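Local coordinates for malate synthase (Haloferax volcanii, PDB 5TAO), which catalyses the Claisen condensation of acetyl-CoA with glyoxylate in the glyoxylate cycle and hydrolyses the resulting malyl-CoA to malate and CoA, at residues 85-90 with 122-127; 188-193 with 207-212. One frame throughout, in Å; residues are numbered along the deposited sequence.

Both contacts lie at the carboxyl end of the parallel strands of a TIM-type (β/α)8 barrel. Contact 1 comes first along the chain and is complete before contact 2 begins. It joins the loops after strands 80-81 and 118-121, where the barrel closes. Contact 2 joins the end of strand 183-188 and the start of helix 190-197 to the start of helix 210-223. The centres of contact 1 and contact 2 are about 16 Å apart. They meet at the lead ion, which is bound by Glu123 of contact 1 and Asp192 of contact 2, together with one glyoxylate. Two distant parts of the sequence thus supply neighbouring carboxylates to one metal site. Magnesium is the enzyme's cofactor.

Contact 1: 85-90 with 122-127; sequences MVWHRD and PEVGGI. With PB (lead (II) ion), chain G; GLV (glyoxylic acid), chain E; GLV (glyoxylic acid), chain D.
Arg89 and Glu123 are joined by three hydrogen bonds. Two of them end on the backbone oxygen of Glu123. Arg89 N reaches Glu123 O at 3.1 Å, and Arg89 NH1 reaches it at 3.0 Å. The two donors come from opposite faces of the carbonyl plane, with NH1 well above it and off the lone pairs. NH1 also forms a salt bridge to Glu123 OE2 at 2.9 Å, using the anti lone pair. Guanidinium and carboxylate are nearly coplanar, 24° apart. The first torsion of Arg89 places CG between the backbone N and the carbonyl carbon (chi1 71°), from where the extended chain runs past Gly125, with CD beside its CA. The other guanidinium edge serves a bound glyoxylate (chain D), with Arg89 NE at 2.9 Å from its O2. NH2 makes a longer bond to the same oxygen. An isoleucine in place of Arg89 would probably leave Glu123 OE2 without its charged mate and the chain D glyoxylate without its NE and NH2 donors.

The other oxygen, Glu123 OE1, binds the lead ion at 2.6 Å. The backbone N of Glu123 donates to Glu158 OE2. His88 lies beside the Arg89-Glu123 pair. Glu123 CB makes a CH-pi contact over one ring face, and CE1 of His88 covers one face of the guanidinium. Asp90 N donates to His88 ND1 at 3.1 Å, almost in the ring plane, and helps fix the ring's rotation. Further back, Trp87 CB packs on Pro122 CD at 3.7 Å. Trp87 NE1 is satisfied by Asp129 OD2, which also accepts from Gly125 N. Met85 pairs through its backbone with Val120. These loops follow adjacent strands of a TIM-type barrel, whose carboxyl end carries the active site.

Contact 2: 188-193 with 207-212; sequences DGEVDY and PAWPEL. With PB (lead (II) ion), chain G; GLV (glyoxylic acid), chain C; GLV (glyoxylic acid), chain E.
Asp188 OD1 and Leu212 O both hydrogen-bond to the hydroxyl OG1 of Thr216. This shared grip ties the end of a barrel strand to helix 210-223, which leads into the next strand, 226-229, of the (β/α)8 barrel. The side chains of Asp188 and Leu212 approach from opposite directions, with Asp188 OD1 3.7 Å from Leu212 CG. Leu212 also packs against one face of Tyr193. Its CD2 sits over the middle of the phenol ring in a CH-pi contact, 3.6 Å from the centroid and 8° off the normal.

Tyr193 CG is anti to the backbone N (chi1 178°), which sends the ring out from helix 190-197 between Leu212 and Trp209. It meets Trp209 as a T-shaped pair. The tyrosine edge points at the indole face, with planes at 87° and Tyr193 CE2 3.5 Å from Trp209 CD2. Pro207 CB covers the opposite indole face, offset toward the rim. Glu190 CG lies 3.9 Å from Trp209 CD1. The polar ends of both rings are satisfied by nearby residues. Tyr193 OH bonds to Glu163 OE1, and Trp209 NE1 bonds to Thr194 OG1, which also bonds to Glu190 O. A second subunit reaches this side. Its His214 packs on Tyr193, its Lys251 packs on Trp209, and that lysine forms a salt bridge with Glu211.

Gly189 is the N-cap of helix 190-197, whose first turn includes the bond from Tyr193 N to Gly189 O at 3.0 Å. Tyr193 turns inward to the packing, while the neighbouring residues Val191 and Asp192 belong to the glyoxylate site. Asp192 N makes a weak bond to O1 of one glyoxylate (chain C), with an N-O distance of 3.4 Å. Asp192 OD2 binds the lead ion at 2.2 Å.

Contact 1: 85-90 with 122-127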
loop_
_atom_site.group_PDB
_atom_site.type_symbol
_atom_site.label_atom_id
_atom_site.label_comp_id
_atom_site.label_asym_id
_atom_site.label_seq_id
_atom_site.Cartn_x
_atom_site.Cartn_y
_atom_site.Cartn_z
ATOM N N MET A 85 10.887 14.835 25.636
ATOM C CA MET A 85 9.676 15.635 25.780
ATOM C C MET A 85 8.483 14.788 26.079
ATOM O O MET A 85 8.552 13.582 25.950
ATOM C CB MET A 85 9.409 16.357 24.471
ATOM C CG MET A 85 10.516 17.240 23.995
ATOM S SD MET A 85 10.587 18.755 24.954
ATOM C CE MET A 85 11.863 18.352 26.176
ATOM N N VAL A 86 7.369 15.383 26.500
ATOM C CA VAL A 86 6.159 14.621 26.636
ATOM C C VAL A 86 5.511 14.339 25.209
ATOM O O VAL A 86 5.696 15.115 24.252
ATOM C CB VAL A 86 5.102 15.296 27.542
ATOM C CG1 VAL A 86 5.581 15.289 28.971
ATOM C CG2 VAL A 86 4.712 16.715 27.045
ATOM N N TRP A 87 4.796 13.249 25.106
ATOM C CA TRP A 87 4.116 12.866 23.844
ATOM C C TRP A 87 3.177 11.752 24.174
ATOM O O TRP A 87 3.398 10.974 25.105
ATOM C CB TRP A 87 5.169 12.443 22.801
ATOM C CG TRP A 87 4.524 12.147 21.414
ATOM C CD1 TRP A 87 4.004 10.965 20.994
ATOM C CD2 TRP A 87 4.269 13.097 20.395
ATOM N NE1 TRP A 87 3.507 11.096 19.726
ATOM C CE2 TRP A 87 3.675 12.384 19.307
ATOM C CE3 TRP A 87 4.533 14.458 20.267
ATOM C CZ2 TRP A 87 3.287 12.996 18.138
ATOM C CZ3 TRP A 87 4.181 15.098 19.114
ATOM C CH2 TRP A 87 3.487 14.377 18.058
ATOM N N HIS A 88 2.059 11.647 23.484
ATOM C CA HIS A 88 1.311 10.404 23.570
ATOM C C HIS A 88 0.480 10.281 22.280
ATOM O O HIS A 88 -0.209 11.233 21.878
ATOM C CB HIS A 88 0.441 10.300 24.819
ATOM C CG HIS A 88 0.108 8.894 25.196
ATOM N ND1 HIS A 88 -0.690 8.085 24.419
ATOM C CD2 HIS A 88 0.460 8.143 26.271
ATOM C CE1 HIS A 88 -0.841 6.909 24.990
ATOM N NE2 HIS A 88 -0.133 6.907 26.106
ATOM N N ARG A 89 0.590 9.092 21.644
ATOM C CA ARG A 89 -0.258 8.692 20.522
ATOM C C ARG A 89 -1.797 8.873 20.648
ATOM O O ARG A 89 -2.456 9.071 19.644
ATOM C CB ARG A 89 0.069 7.214 20.168
ATOM C CG ARG A 89 -0.390 6.191 21.165
ATOM C CD ARG A 89 0.223 4.828 20.940
ATOM N NE ARG A 89 -0.020 3.973 22.096
ATOM C CZ ARG A 89 0.722 3.920 23.213
ATOM N NH1 ARG A 89 1.814 4.708 23.400
ATOM N NH2 ARG A 89 0.347 3.115 24.170
ATOM N N ASP A 90 -2.336 8.749 21.856
ATOM C CA ASP A 90 -3.702 8.930 22.181
ATOM C C ASP A 90 -4.097 10.254 22.931
ATOM O O ASP A 90 -5.185 10.307 23.489
ATOM C CB ASP A 90 -4.033 7.862 23.161
ATOM C CG ASP A 90 -3.867 6.489 22.536
ATOM O OD1 ASP A 90 -4.057 6.526 21.309
ATOM O OD2 ASP A 90 -3.579 5.483 23.229
ATOM N N PRO A 122 8.512 9.921 23.420
ATOM C CA PRO A 122 8.002 8.673 23.964
ATOM C C PRO A 122 6.585 8.359 23.456
ATOM O O PRO A 122 5.960 9.203 22.885
ATOM C CB PRO A 122 7.891 8.992 25.463
ATOM C CG PRO A 122 7.496 10.428 25.449
ATOM C CD PRO A 122 8.249 11.048 24.323
ATOM N N GLU A 123 6.113 7.160 23.756
ATOM C CA GLU A 123 4.733 6.763 23.602
ATOM C C GLU A 123 4.192 6.900 22.174
ATOM O O GLU A 123 3.004 7.115 21.995
ATOM C CB GLU A 123 3.815 7.467 24.642
ATOM C CG GLU A 123 4.233 7.273 26.136
ATOM C CD GLU A 123 3.849 5.927 26.630
ATOM O OE1 GLU A 123 4.318 5.575 27.711
ATOM O OE2 GLU A 123 3.086 5.161 25.916
ATOM N N VAL A 124 5.058 6.812 21.180
ATOM C CA VAL A 124 4.645 6.923 19.834
ATOM C C VAL A 124 3.772 5.663 19.431
ATOM O O VAL A 124 3.772 4.643 20.073
ATOM C CB VAL A 124 5.788 7.109 18.876
ATOM C CG1 VAL A 124 6.488 8.434 19.133
ATOM C CG2 VAL A 124 6.788 5.935 18.879
ATOM N N GLY A 125 3.017 5.811 18.382
ATOM C CA GLY A 125 2.093 4.772 17.969
ATOM C C GLY A 125 2.466 4.236 16.591
ATOM O O GLY A 125 3.614 3.912 16.347
ATOM N N GLY A 126 1.484 4.128 15.711
ATOM C CA GLY A 126 1.719 3.753 14.312
ATOM C C GLY A 126 2.445 4.813 13.569
ATOM O O GLY A 126 2.649 5.916 14.081
ATOM N N ILE A 127 2.853 4.492 12.355
ATOM C CA ILE A 127 3.743 5.344 11.609
ATOM C C ILE A 127 3.116 6.712 11.369
ATOM O O ILE A 127 3.834 7.707 11.424
ATOM C CB ILE A 127 4.237 4.680 10.315
ATOM C CG1 ILE A 127 5.410 5.426 9.697
ATOM C CG2 ILE A 127 3.095 4.503 9.320
ATOM C CD1 ILE A 127 6.668 5.378 10.544
HETATM PB PB PB G . 6.527 6.427 28.750
HETATM C C1 GLV E . 2.729 6.962 30.453
HETATM O O1 GLV E . 2.156 7.627 29.580
HETATM C C2 GLV E . 4.213 6.831 30.502
HETATM O O2 GLV E . 4.671 6.186 31.494
HETATM O O3 GLV E . 5.000 7.278 29.625
HETATM C C1 GLV D . -3.671 2.505 24.532
HETATM O O1 GLV D . -4.656 2.071 25.130
HETATM C C2 GLV D . -3.374 2.012 23.170
HETATM O O2 GLV D . -2.311 2.258 22.648
HETATM O O3 GLV D . -4.140 1.234 22.537
HETATM O O HOH W 1 2.532 2.825 26.274
#

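Contact 2: 188-193 with 207-212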
loop_
_atom_site.group_PDB
_atom_site.type_symbol
_atom_site.label_atom_id
_atom_site.label_comp_id
_atom_site.label_asym_id
_atom_site.label_seq_id
_atom_site.Cartn_x
_atom_site.Cartn_y
_atom_site.Cartn_z
ATOM N N ASP A 188 13.818 0.812 23.235
ATOM C CA ASP A 188 12.764 0.127 23.876
ATOM C C ASP A 188 12.376 0.704 25.247
ATOM O O ASP A 188 13.208 1.151 25.991
ATOM C CB ASP A 188 13.092 -1.348 24.019
ATOM C CG ASP A 188 13.012 -2.083 22.707
ATOM O OD1 ASP A 188 12.271 -1.593 21.827
ATOM O OD2 ASP A 188 13.712 -3.111 22.535
ATOM N N GLY A 189 11.085 0.684 25.533
ATOM C CA GLY A 189 10.515 1.123 26.774
ATOM C C GLY A 189 9.716 0.020 27.401
ATOM O O GLY A 189 8.515 0.052 27.436
ATOM N N GLU A 190 10.400 -0.947 27.961
ATOM C CA GLU A 190 9.751 -2.122 28.473
ATOM C C GLU A 190 8.727 -1.851 29.530
ATOM O O GLU A 190 7.719 -2.578 29.617
ATOM C CB GLU A 190 10.768 -3.138 28.987
ATOM C CG GLU A 190 11.418 -3.997 27.926
ATOM C CD GLU A 190 12.713 -3.442 27.395
ATOM O OE1 GLU A 190 13.002 -2.287 27.552
ATOM O OE2 GLU A 190 13.427 -4.160 26.751
ATOM N N VAL A 191 8.959 -0.822 30.349
ATOM C CA VAL A 191 8.018 -0.503 31.397
ATOM C C VAL A 191 6.620 -0.220 30.840
ATOM O O VAL A 191 5.653 -0.894 31.218
ATOM C CB VAL A 191 8.435 0.699 32.275
ATOM C CG1 VAL A 191 7.484 0.772 33.447
ATOM C CG2 VAL A 191 9.875 0.554 32.773
ATOM N N ASP A 192 6.489 0.809 29.987
ATOM C CA ASP A 192 5.202 1.114 29.433
ATOM C C ASP A 192 4.705 0.062 28.389
ATOM O O ASP A 192 3.524 -0.134 28.191
ATOM C CB ASP A 192 5.230 2.524 28.955
ATOM C CG ASP A 192 5.438 3.549 30.135
ATOM O OD1 ASP A 192 5.231 3.170 31.282
ATOM O OD2 ASP A 192 5.837 4.727 29.899
ATOM N N TYR A 193 5.613 -0.603 27.700
ATOM C CA TYR A 193 5.248 -1.565 26.713
ATOM C C TYR A 193 4.536 -2.670 27.401
ATOM O O TYR A 193 3.545 -3.146 26.939
ATOM C CB TYR A 193 6.537 -2.100 26.097
ATOM C CG TYR A 193 6.292 -3.176 25.050
ATOM C CD1 TYR A 193 5.967 -2.833 23.742
ATOM C CD2 TYR A 193 6.457 -4.552 25.379
ATOM C CE1 TYR A 193 5.792 -3.816 22.749
ATOM C CE2 TYR A 193 6.241 -5.529 24.448
ATOM C CZ TYR A 193 5.951 -5.173 23.124
ATOM O OH TYR A 193 5.819 -6.216 22.253
ATOM N N PRO A 207 8.601 -8.556 32.186
ATOM C CA PRO A 207 9.041 -9.587 31.271
ATOM C C PRO A 207 10.293 -9.137 30.505
ATOM O O PRO A 207 10.575 -7.949 30.357
ATOM C CB PRO A 207 7.850 -9.744 30.291
ATOM C CG PRO A 207 6.699 -9.005 30.928
ATOM C CD PRO A 207 7.302 -7.971 31.816
ATOM N N ALA A 208 11.029 -10.113 30.017
ATOM C CA ALA A 208 12.245 -9.868 29.270
ATOM C C ALA A 208 12.011 -9.367 27.809
ATOM O O ALA A 208 12.868 -8.664 27.231
ATOM C CB ALA A 208 13.077 -11.141 29.296
ATOM N N TRP A 209 10.870 -9.756 27.242
ATOM C CA TRP A 209 10.396 -9.325 25.925
ATOM C C TRP A 209 11.509 -9.462 24.889
ATOM O O TRP A 209 11.846 -8.502 24.219
ATOM C CB TRP A 209 9.977 -7.886 26.002
ATOM C CG TRP A 209 8.787 -7.604 26.798
ATOM C CD1 TRP A 209 8.701 -6.759 27.837
ATOM C CD2 TRP A 209 7.461 -8.051 26.532
ATOM N NE1 TRP A 209 7.416 -6.645 28.271
ATOM C CE2 TRP A 209 6.614 -7.400 27.457
ATOM C CE3 TRP A 209 6.904 -8.911 25.573
ATOM C CZ2 TRP A 209 5.237 -7.619 27.507
ATOM C CZ3 TRP A 209 5.519 -9.100 25.599
ATOM C CH2 TRP A 209 4.715 -8.463 26.552
ATOM N N PRO A 210 12.109 -10.646 24.799
ATOM C CA PRO A 210 13.137 -10.856 23.776
ATOM C C PRO A 210 12.696 -10.578 22.365
ATOM O O PRO A 210 13.507 -10.033 21.590
ATOM C CB PRO A 210 13.567 -12.329 23.977
ATOM C CG PRO A 210 12.381 -12.997 24.617
ATOM C CD PRO A 210 11.757 -11.908 25.502
ATOM N N GLU A 211 11.431 -10.814 22.016
ATOM C CA GLU A 211 11.036 -10.478 20.631
ATOM C C GLU A 211 10.997 -9.010 20.358
ATOM O O GLU A 211 11.304 -8.571 19.261
ATOM C CB GLU A 211 9.685 -10.983 20.260
ATOM C CG GLU A 211 9.479 -12.426 20.573
ATOM C CD GLU A 211 9.155 -12.739 22.055
ATOM O OE1 GLU A 211 9.123 -11.831 23.078
ATOM O OE2 GLU A 211 8.948 -13.978 22.109
ATOM N N LEU A 212 10.596 -8.234 21.342
ATOM C CA LEU A 212 10.569 -6.832 21.123
ATOM C C LEU A 212 11.943 -6.388 20.779
ATOM O O LEU A 212 12.141 -5.479 19.923
ATOM C CB LEU A 212 10.011 -6.123 22.383
ATOM C CG LEU A 212 10.178 -4.601 22.382
ATOM C CD1 LEU A 212 9.340 -4.084 21.245
ATOM C CD2 LEU A 212 9.732 -4.000 23.744
HETATM PB PB PB G . 6.527 6.427 28.750
HETATM C C1 GLV C . 9.966 3.343 30.001
HETATM O O1 GLV C . 9.144 2.732 29.277
HETATM C C2 GLV C . 9.882 4.806 30.323
HETATM O O2 GLV C . 10.541 5.360 31.281
HETATM O O3 GLV C . 9.076 5.492 29.662
HETATM C C1 GLV E . 2.729 6.962 30.453
HETATM O O1 GLV E . 2.156 7.627 29.580
HETATM C C2 GLV E . 4.213 6.831 30.502
HETATM O O2 GLV E . 4.671 6.186 31.494
HETATM O O3 GLV E . 5.000 7.278 29.625
#